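Local structure of 2,5-dihydroxypyridine 5,6-dioxygenase (Pseudomonas putida KT2440, 7CUP) at residues 64-69 with 73-78; 253-258 with 315-320. The protein catalyses the iron-dependent, dioxygen-consuming cleavage of the 2,5-dihydroxypyridine ring between carbons 5 and 6, yielding N-formylmaleamate in aerobic nicotinate degradation. All coordinates share one frame; numbering follows the deposited sequence.

Contact 1. Residues 64-69 with 73-78; sequences HPTAMG and TAYCGD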
loop_
_atom_site.group_PDB
_atom_site.type_symbol
_atom_site.label_atom_id
_atom_site.label_comp_id
_atom_site.label_asym_id
_atom_site.label_seq_id
_atom_site.Cartn_x
_atom_site.Cartn_y
_atom_site.Cartn_z
ATOM N N HIS A 64 13.388 -12.925 -19.577
ATOM C CA HIS A 64 13.837 -14.050 -20.427
ATOM C C HIS A 64 12.688 -15.050 -20.541
ATOM O O HIS A 64 12.393 -15.776 -19.588
ATOM C CB HIS A 64 15.118 -14.585 -19.801
ATOM C CG HIS A 64 16.216 -13.580 -19.751
ATOM N ND1 HIS A 64 16.554 -12.921 -18.579
ATOM C CD2 HIS A 64 17.045 -13.118 -20.713
ATOM C CE1 HIS A 64 17.578 -12.127 -18.809
ATOM N NE2 HIS A 64 17.888 -12.221 -20.116
ATOM N N PRO A 65 11.953 -15.085 -21.675
ATOM C CA PRO A 65 10.766 -15.934 -21.785
ATOM C C PRO A 65 11.034 -17.419 -21.491
ATOM O O PRO A 65 10.148 -18.064 -20.948
ATOM C CB PRO A 65 10.284 -15.794 -23.236
ATOM C CG PRO A 65 11.214 -14.828 -23.920
ATOM C CD PRO A 65 12.192 -14.295 -22.886
ATOM N N THR A 66 12.237 -17.923 -21.793
ATOM C CA THR A 66 12.563 -19.366 -21.670
ATOM C C THR A 66 13.163 -19.690 -20.299
ATOM O O THR A 66 13.284 -20.899 -19.978
ATOM C CB THR A 66 13.460 -19.811 -22.825
ATOM O OG1 THR A 66 14.715 -19.152 -22.668
ATOM C CG2 THR A 66 12.847 -19.496 -24.173
ATOM N N ALA A 67 13.500 -18.677 -19.496
ATOM C CA ALA A 67 14.123 -18.911 -18.171
ATOM C C ALA A 67 13.097 -19.593 -17.266
ATOM O O ALA A 67 11.917 -19.227 -17.331
ATOM C CB ALA A 67 14.623 -17.612 -17.568
ATOM N N MET A 68 13.543 -20.526 -16.429
ATOM C CA MET A 68 12.667 -21.155 -15.412
ATOM C C MET A 68 13.093 -20.721 -13.996
ATOM O O MET A 68 14.302 -20.636 -13.735
ATOM C CB MET A 68 12.685 -22.684 -15.552
ATOM C CG MET A 68 12.192 -23.163 -16.914
ATOM S SD MET A 68 12.106 -24.963 -16.998
ATOM C CE MET A 68 13.842 -25.356 -17.167
ATOM N N GLY A 69 12.099 -20.518 -13.119
ATOM C CA GLY A 69 12.264 -20.138 -11.704
ATOM C C GLY A 69 12.586 -18.668 -11.591
ATOM O O GLY A 69 12.731 -18.043 -12.617
ATOM N N THR A 73 20.333 -15.564 -11.518
ATOM C CA THR A 73 21.645 -16.160 -11.914
ATOM C C THR A 73 21.427 -17.317 -12.896
ATOM O O THR A 73 22.412 -17.728 -13.540
ATOM C CB THR A 73 22.459 -16.666 -10.713
ATOM O OG1 THR A 73 21.872 -17.874 -10.223
ATOM C CG2 THR A 73 22.551 -15.624 -9.621
ATOM N N ALA A 74 20.201 -17.833 -13.001
ATOM C CA ALA A 74 19.895 -19.027 -13.817
ATOM C C ALA A 74 20.073 -18.730 -15.319
ATOM O O ALA A 74 20.442 -19.653 -16.071
ATOM C CB ALA A 74 18.498 -19.487 -13.496
ATOM N N TYR A 75 19.827 -17.497 -15.771
ATOM C CA TYR A 75 19.732 -17.165 -17.213
ATOM C C TYR A 75 20.509 -15.888 -17.565
ATOM O O TYR A 75 19.970 -14.766 -17.388
ATOM C CB TYR A 75 18.280 -17.001 -17.633
ATOM C CG TYR A 75 18.087 -17.152 -19.120
ATOM C CD1 TYR A 75 18.341 -16.098 -19.990
ATOM C CD2 TYR A 75 17.666 -18.355 -19.648
ATOM C CE1 TYR A 75 18.158 -16.232 -21.357
ATOM C CE2 TYR A 75 17.474 -18.505 -21.012
ATOM C CZ TYR A 75 17.735 -17.448 -21.867
ATOM O OH TYR A 75 17.546 -17.626 -23.199
ATOM N N CYS A 76 21.707 -16.066 -18.135
ATOM C CA CYS A 76 22.656 -14.980 -18.507
ATOM C C CYS A 76 22.394 -14.574 -19.952
ATOM O O CYS A 76 22.865 -15.245 -20.862
ATOM C CB CYS A 76 24.102 -15.430 -18.323
ATOM S SG CYS A 76 24.455 -15.872 -16.611
ATOM N N GLY A 77 21.593 -13.545 -20.144
ATOM C CA GLY A 77 21.375 -12.985 -21.483
ATOM C C GLY A 77 21.480 -11.484 -21.469
ATOM O O GLY A 77 22.307 -10.950 -20.722
ATOM N N ASP A 78 20.644 -10.847 -22.283
ATOM C CA ASP A 78 20.445 -9.388 -22.278
ATOM C C ASP A 78 19.957 -9.025 -20.883
ATOM O O ASP A 78 19.600 -9.928 -20.093
ATOM C CB ASP A 78 19.501 -8.967 -23.407
ATOM C CG ASP A 78 20.081 -9.234 -24.786
ATOM O OD1 ASP A 78 21.269 -9.566 -24.870
ATOM O OD2 ASP A 78 19.328 -9.141 -25.761
HETATM O O HOH W 1 14.492 -16.575 -23.065
#
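Tyr75 and His64 bury more surface here than any other pair, and their rings meet obliquely: the planes lie at 36° with centroids 4.7 Å apart. Tyr75 uses its CD1 corner, which sits over one face of the imidazole, 3.3 Å from His64 CG. In return the methylene of His64 rests over a face of the phenol as a CH-pi contact, CB lying 4.0 Å from the Tyr75 ring centroid. With CG anti to its carbonyl carbon (chi1 -61°), the imidazole reaches past this ring to the backbone beyond, where His64 NE2 donates to Asp78 O at 2.9 Å. The acceptor stays close to the imidazole plane, but the N-H...O angle of 132° shows a distinctly bent bond. Ala67 adds its methyl group, with CB 3.7 Å from Tyr75 CB, beside the root of the phenol. A type I turn from His64 to Ala67, closed by Ala67 N to His64 O at 3.1 Å, brings both residues to the same ring. At the hydroxyl end, a water accepts from Thr66 N at 2.9 Å and bonds weakly to Tyr75 OH. Because Asp78 O is a carbonyl and can only accept, NE2 is probably the protonated nitrogen, and the imidazole ties two parts of the loop between strand 53-58 and helix 85-92 together by a directional bond as well as by ring packing.

Contact 2. Residues 253-258 with 315-320; sequences KYFNDP and TPCHLD. With FE (Fe (III) ion), chain G.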
loop_
_atom_site.group_PDB
_atom_site.type_symbol
_atom_site.label_atom_id
_atom_site.label_comp_id
_atom_site.label_asym_id
_atom_site.label_seq_id
_atom_site.Cartn_x
_atom_site.Cartn_y
_atom_site.Cartn_z
ATOM N N LYS A 253 20.094 -29.896 -21.215
ATOM C CA LYS A 253 19.778 -30.120 -22.651
ATOM C C LYS A 253 18.628 -29.188 -23.068
ATOM O O LYS A 253 18.504 -28.908 -24.263
ATOM C CB LYS A 253 19.520 -31.600 -22.972
ATOM C CG LYS A 253 18.256 -32.224 -22.404
ATOM C CD LYS A 253 16.930 -31.797 -23.070
ATOM C CE LYS A 253 15.705 -32.044 -22.197
ATOM N NZ LYS A 253 14.875 -30.830 -21.991
ATOM N N TYR A 254 17.847 -28.679 -22.111
ATOM C CA TYR A 254 16.711 -27.762 -22.353
ATOM C C TYR A 254 17.154 -26.609 -23.247
ATOM O O TYR A 254 16.389 -26.140 -24.112
ATOM C CB TYR A 254 16.187 -27.211 -21.028
ATOM C CG TYR A 254 15.215 -26.064 -21.130
ATOM C CD1 TYR A 254 13.967 -26.233 -21.670
ATOM C CD2 TYR A 254 15.562 -24.799 -20.681
ATOM C CE1 TYR A 254 13.061 -25.186 -21.740
ATOM C CE2 TYR A 254 14.669 -23.747 -20.720
ATOM C CZ TYR A 254 13.414 -23.937 -21.262
ATOM O OH TYR A 254 12.530 -22.901 -21.299
ATOM N N PHE A 255 18.371 -26.153 -23.048
ATOM C CA PHE A 255 18.884 -24.919 -23.691
ATOM C C PHE A 255 19.346 -25.235 -25.112
ATOM O O PHE A 255 19.618 -24.304 -25.831
ATOM C CB PHE A 255 20.022 -24.335 -22.855
ATOM C CG PHE A 255 19.547 -23.847 -21.511
ATOM C CD1 PHE A 255 19.081 -22.550 -21.357
ATOM C CD2 PHE A 255 19.526 -24.698 -20.416
ATOM C CE1 PHE A 255 18.645 -22.106 -20.117
ATOM C CE2 PHE A 255 19.077 -24.249 -19.177
ATOM C CZ PHE A 255 18.621 -22.959 -19.033
ATOM N N ASN A 256 19.429 -26.510 -25.476
ATOM C CA ASN A 256 19.815 -26.968 -26.832
ATOM C C ASN A 256 21.016 -26.150 -27.315
ATOM O O ASN A 256 20.887 -25.435 -28.321
ATOM C CB ASN A 256 18.659 -26.909 -27.835
ATOM C CG ASN A 256 19.051 -27.584 -29.137
ATOM O OD1 ASN A 256 18.746 -27.093 -30.221
ATOM N ND2 ASN A 256 19.760 -28.697 -29.040
ATOM N N ASP A 257 22.133 -26.258 -26.603
ATOM C CA ASP A 257 23.359 -25.470 -26.858
ATOM C C ASP A 257 24.528 -26.195 -26.217
ATOM O O ASP A 257 24.541 -26.391 -25.007
ATOM C CB ASP A 257 23.258 -24.055 -26.299
ATOM C CG ASP A 257 24.417 -23.142 -26.679
ATOM O OD1 ASP A 257 25.395 -23.634 -27.303
ATOM O OD2 ASP A 257 24.346 -21.937 -26.316
ATOM N N PRO A 258 25.536 -26.623 -27.007
ATOM C CA PRO A 258 26.718 -27.271 -26.433
ATOM C C PRO A 258 27.574 -26.374 -25.527
ATOM O O PRO A 258 28.352 -26.891 -24.766
ATOM C CB PRO A 258 27.503 -27.778 -27.659
ATOM C CG PRO A 258 26.941 -27.035 -28.848
ATOM C CD PRO A 258 25.533 -26.614 -28.478
ATOM N N THR A 315 26.344 -18.407 -23.727
ATOM C CA THR A 315 25.135 -19.244 -23.482
ATOM C C THR A 315 24.466 -18.777 -22.189
ATOM O O THR A 315 25.148 -18.372 -21.255
ATOM C CB THR A 315 25.493 -20.735 -23.427
ATOM O OG1 THR A 315 24.288 -21.493 -23.382
ATOM C CG2 THR A 315 26.348 -21.089 -22.235
ATOM N N PRO A 316 23.121 -18.722 -22.120
ATOM C CA PRO A 316 22.437 -18.251 -20.916
ATOM C C PRO A 316 22.469 -19.247 -19.750
ATOM O O PRO A 316 22.322 -18.825 -18.624
ATOM C CB PRO A 316 20.989 -18.089 -21.382
ATOM C CG PRO A 316 20.846 -19.091 -22.495
ATOM C CD PRO A 316 22.183 -19.072 -23.195
ATOM N N CYS A 317 22.628 -20.540 -20.034
ATOM C CA CYS A 317 22.581 -21.595 -18.986
ATOM C C CYS A 317 23.797 -21.481 -18.054
ATOM O O CYS A 317 24.924 -21.679 -18.506
ATOM C CB CYS A 317 22.510 -22.970 -19.619
ATOM S SG CYS A 317 22.356 -24.300 -18.407
ATOM N N HIS A 318 23.561 -21.214 -16.769
ATOM C CA HIS A 318 24.618 -20.959 -15.767
ATOM C C HIS A 318 24.369 -21.776 -14.492
ATOM O O HIS A 318 23.292 -21.616 -13.861
ATOM C CB HIS A 318 24.662 -19.461 -15.489
ATOM C CG HIS A 318 25.550 -19.137 -14.346
ATOM N ND1 HIS A 318 25.065 -18.670 -13.151
ATOM C CD2 HIS A 318 26.876 -19.289 -14.200
ATOM C CE1 HIS A 318 26.055 -18.516 -12.308
ATOM N NE2 HIS A 318 27.172 -18.880 -12.931
ATOM N N LEU A 319 25.345 -22.594 -14.091
ATOM C CA LEU A 319 25.323 -23.336 -12.797
ATOM C C LEU A 319 26.530 -22.941 -11.951
ATOM O O LEU A 319 27.613 -22.720 -12.523
ATOM C CB LEU A 319 25.331 -24.844 -13.053
ATOM C CG LEU A 319 24.221 -25.357 -13.962
ATOM C CD1 LEU A 319 24.389 -26.855 -14.175
ATOM C CD2 LEU A 319 22.833 -25.048 -13.402
ATOM N N ASP A 320 26.303 -22.768 -10.647
ATOM C CA ASP A 320 27.330 -22.637 -9.587
ATOM C C ASP A 320 27.214 -23.877 -8.726
ATOM O O ASP A 320 26.081 -24.205 -8.278
ATOM C CB ASP A 320 27.170 -21.357 -8.771
ATOM C CG ASP A 320 27.667 -20.140 -9.524
ATOM O OD1 ASP A 320 28.488 -20.329 -10.413
ATOM O OD2 ASP A 320 27.196 -19.032 -9.242
HETATM FE FE FE G . 29.207 -18.950 -12.108
HETATM O O HOH W 2 28.538 -17.122 -10.857
HETATM O O HOH W 3 29.528 -17.938 -14.205
#
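Thr315 OG1 donates to Asp257 OD2 at 3.0 Å, meeting the carboxylate from above, 55° out of its plane. The other oxygen, Asp257 OD1, accepts from the backbone N of Glu259, so both carboxylate oxygens are engaged. The apolar half of the contact is built on Phe255. Cys317 CB stands almost centrally over one face of that ring, 3.5 Å from its centroid and only 11° off the normal, which makes it a CH-pi contact. Because Cys317 SG is anti to its own backbone N (chi1 -177°), the sulfur leans toward one rim and comes 3.4 Å from Phe255 CE2, an oblique sulfur-aromatic approach. Pro316 CG adds a looser touch at Phe255 CD1, and Tyr254 CD2 lies over the opposite ring face. A serine in place of Phe255 would probably leave the Cys317 methylene and sulfur without their aromatic partner and open a gap beside Pro316. Beyond Cys317 the chain supplies two iron ligands, His318 NE2 at 2.2 Å and Asp320 OD1 at 2.3 Å from the metal. The contact thus joins the loop following helix 243-253 to the approach to strand 319-323, an outer strand of an antiparallel sheet within this chain, while Tyr251 of that helix meets Phe255 edge-to-face.

In the fold
Contacts 1 and 2 have centres about 10 Å apart and touch directly. Residues 73-78 meet 315-320 through a probable hydrogen bond from His318 ND1 to Thr73 O, 2.8 Å long. Since His318 binds iron through NE2, Thr73 O is probably a second-shell partner that helps set the rotation of the imidazole. Packing of Tyr75 CZ on Pro316 CB, 3.4 Å, runs alongside, and a second probable hydrogen bond joins Tyr254 OH to Thr66 O at 2.5 Å. Contact 1 stays outside the coordination sphere, the side chain of Ala74 being about 11 Å from the iron, whereas contact 2 contributes two ligands; His265 and Ser302 are the other protein ligands.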